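Local coordinates for RING finger protein unkempt homolog (Mus musculus, PDB 5ELK) that binds RNA sequence-specifically through clustered CCCH zinc fingers and represses translation, helping to set the early morphology of cortical neurons, at residues A[3-8]-A[108-113]. Numbering follows the deposited sequence.
Sequences RWQETA and RGPFCA. With ZN (zinc ion), chain E; nucleotides of chain B.
With CG anti to the carbonyl carbon and beside the backbone N in both W4 and F111 (chi1 -70° and -60°), the phenyl edge comes toward the indole face. They illustrate how CCCH zinc fingers, small modules with little regular secondary structure, pack in a cluster: the turn before helix 7-13 rests on the last finger's RNA-reading loop. The pair is an offset edge-to-face stack, with the five-membered ring of W4 and the F111 ring 5.8 Å apart at their centroids and their planes at 80°. CZ of F111 lies 3.8 Å from CB of W4, which sits at the phenyl edge, near its plane. Beside it, the P110 ring covers one phenyl face with CG, and CB of P110 lies 4.1 Å from OE1 of Q5.

Beyond this packing the same loop reads guanine. The carbonyl O of F111 accepts a hydrogen bond from N1 of guanosine 5 of chain B at 3.0 Å, with a weak, longer bond from N2, while N of A113 gives O6 a straighter bond. R108, salt-bridged to D99, adds a weak bond from NE to that O6; an alanine here would probably cost O6 its second donor and leave D99 without this salt-bridge partner. Between F111 and A113 in the sequence, C112 joins C97, C106 and H116 around zinc, its SG 2.4 Å from the metal.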
# COMPACT_ATOMS: atom_id res chain seq x y z
N ARG A 3 -9.64 1.96 -12.86
CA ARG A 3 -10.66 1.59 -11.87
C ARG A 3 -10.27 1.88 -10.41
O ARG A 3 -10.62 1.12 -9.52
CB ARG A 3 -11.04 0.11 -12.00
CG ARG A 3 -11.89 -0.26 -13.22
CD ARG A 3 -12.65 -1.59 -12.99
NE ARG A 3 -13.44 -2.00 -14.16
CZ ARG A 3 -14.37 -2.96 -14.14
NH1 ARG A 3 -14.66 -3.61 -13.02
NH2 ARG A 3 -15.03 -3.26 -15.26
N TRP A 4 -9.57 2.99 -10.17
CA TRP A 4 -9.05 3.28 -8.83
C TRP A 4 -10.14 3.47 -7.77
O TRP A 4 -9.86 3.43 -6.56
CB TRP A 4 -8.11 4.49 -8.84
CG TRP A 4 -6.80 4.25 -9.54
CD1 TRP A 4 -6.28 4.96 -10.58
CD2 TRP A 4 -5.85 3.22 -9.24
NE1 TRP A 4 -5.06 4.44 -10.94
CE2 TRP A 4 -4.78 3.36 -10.14
CE3 TRP A 4 -5.81 2.18 -8.30
CZ2 TRP A 4 -3.67 2.51 -10.13
CZ3 TRP A 4 -4.70 1.33 -8.29
CH2 TRP A 4 -3.65 1.50 -9.20
N GLN A 5 -11.38 3.67 -8.20
CA GLN A 5 -12.43 4.03 -7.27
C GLN A 5 -13.01 2.80 -6.58
O GLN A 5 -13.84 2.93 -5.67
CB GLN A 5 -13.53 4.81 -7.98
CG GLN A 5 -14.28 5.78 -7.09
CD GLN A 5 -13.40 6.90 -6.56
OE1 GLN A 5 -12.29 7.13 -7.06
NE2 GLN A 5 -13.89 7.61 -5.55
N GLU A 6 -12.58 1.62 -7.01
CA GLU A 6 -13.04 0.36 -6.41
C GLU A 6 -11.93 -0.33 -5.66
O GLU A 6 -10.80 -0.45 -6.15
CB GLU A 6 -13.63 -0.59 -7.46
CG GLU A 6 -13.22 -0.28 -8.89
CD GLU A 6 -14.42 0.06 -9.77
OE1 GLU A 6 -14.21 0.52 -10.92
OE2 GLU A 6 -15.57 -0.15 -9.31
N THR A 7 -12.26 -0.81 -4.47
CA THR A 7 -11.28 -1.39 -3.57
C THR A 7 -10.59 -2.65 -4.13
O THR A 7 -9.42 -2.89 -3.86
CB THR A 7 -11.93 -1.67 -2.20
OG1 THR A 7 -13.02 -2.58 -2.37
CG2 THR A 7 -12.46 -0.36 -1.62
N ALA A 8 -11.32 -3.42 -4.94
CA ALA A 8 -10.77 -4.65 -5.49
C ALA A 8 -9.61 -4.36 -6.44
O ALA A 8 -8.71 -5.18 -6.59
CB ALA A 8 -11.85 -5.45 -6.19
N ARG A 108 -7.44 10.38 2.83
CA ARG A 108 -6.79 9.46 1.90
C ARG A 108 -7.82 8.86 0.96
O ARG A 108 -7.46 8.24 -0.05
CB ARG A 108 -6.07 8.37 2.69
CG ARG A 108 -5.20 8.92 3.80
CD ARG A 108 -4.52 7.81 4.56
NE ARG A 108 -5.41 7.16 5.51
CZ ARG A 108 -5.83 7.71 6.64
NH1 ARG A 108 -5.44 8.93 6.96
NH2 ARG A 108 -6.64 7.05 7.46
N GLY A 109 -9.09 9.03 1.30
CA GLY A 109 -10.19 8.69 0.42
C GLY A 109 -10.10 7.28 -0.14
O GLY A 109 -10.02 6.33 0.61
N PRO A 110 -10.10 7.15 -1.47
CA PRO A 110 -10.10 5.82 -2.10
C PRO A 110 -8.80 5.04 -1.94
O PRO A 110 -8.73 3.90 -2.40
CB PRO A 110 -10.36 6.12 -3.57
CG PRO A 110 -9.79 7.50 -3.77
CD PRO A 110 -10.00 8.23 -2.47
N PHE A 111 -7.80 5.63 -1.30
CA PHE A 111 -6.50 4.99 -1.15
C PHE A 111 -6.17 4.80 0.32
O PHE A 111 -5.03 4.48 0.67
CB PHE A 111 -5.42 5.81 -1.85
CG PHE A 111 -5.65 5.97 -3.33
CD1 PHE A 111 -6.07 4.89 -4.09
CD2 PHE A 111 -5.49 7.19 -3.94
CE1 PHE A 111 -6.30 5.04 -5.45
CE2 PHE A 111 -5.72 7.33 -5.30
CZ PHE A 111 -6.13 6.25 -6.05
N CYS A 112 -7.17 4.98 1.17
CA CYS A 112 -7.04 4.61 2.57
C CYS A 112 -6.94 3.10 2.62
O CYS A 112 -7.68 2.41 1.91
CB CYS A 112 -8.25 5.08 3.37
SG CYS A 112 -8.06 4.85 5.17
N ALA A 113 -6.05 2.58 3.46
CA ALA A 113 -5.86 1.13 3.61
C ALA A 113 -6.73 0.57 4.72
O ALA A 113 -6.69 -0.63 5.01
CB ALA A 113 -4.39 0.81 3.89
ZN ZN E . -9.84 6.31 5.79
P G B 5 1.70 7.40 9.93
OP1 G B 5 2.81 6.94 10.81
OP2 G B 5 1.06 8.71 10.20
O5' G B 5 2.18 7.44 8.41
C5' G B 5 3.20 6.58 7.93
C4' G B 5 3.20 6.51 6.42
O4' G B 5 2.11 5.66 5.98
C3' G B 5 3.04 7.84 5.69
O3' G B 5 3.82 7.84 4.50
C2' G B 5 1.55 7.84 5.32
O2' G B 5 1.23 8.63 4.19
C1' G B 5 1.30 6.36 5.06
N9 G B 5 -0.09 5.95 5.27
C8 G B 5 -0.78 5.92 6.46
N7 G B 5 -2.01 5.50 6.32
C5 G B 5 -2.14 5.25 4.96
C6 G B 5 -3.26 4.78 4.22
O6 G B 5 -4.38 4.48 4.64
N1 G B 5 -2.98 4.66 2.87
C2 G B 5 -1.76 4.95 2.30
N2 G B 5 -1.68 4.77 0.98
N3 G B 5 -0.71 5.39 2.98
C4 G B 5 -0.97 5.51 4.30
P U B 3 -0.86 -4.96 12.45
OP1 U B 3 -1.35 -4.06 13.52
OP2 U B 3 -1.50 -6.28 12.20
O5' U B 3 -0.95 -4.14 11.09
C5' U B 3 0.16 -4.06 10.21
C4' U B 3 0.23 -2.70 9.57
O4' U B 3 -0.90 -2.54 8.66
C3' U B 3 0.15 -1.53 10.55
O3' U B 3 0.90 -0.43 10.02
C2' U B 3 -1.34 -1.19 10.52
O2' U B 3 -1.66 0.12 10.96
C1' U B 3 -1.66 -1.41 9.05
N1 U B 3 -3.09 -1.66 8.76
C2 U B 3 -3.64 -1.08 7.62
O2 U B 3 -3.01 -0.39 6.84
N3 U B 3 -4.98 -1.35 7.41
C4 U B 3 -5.81 -2.10 8.21
O4 U B 3 -7.00 -2.25 7.89
C5 U B 3 -5.16 -2.66 9.36
C6 U B 3 -3.86 -2.43 9.59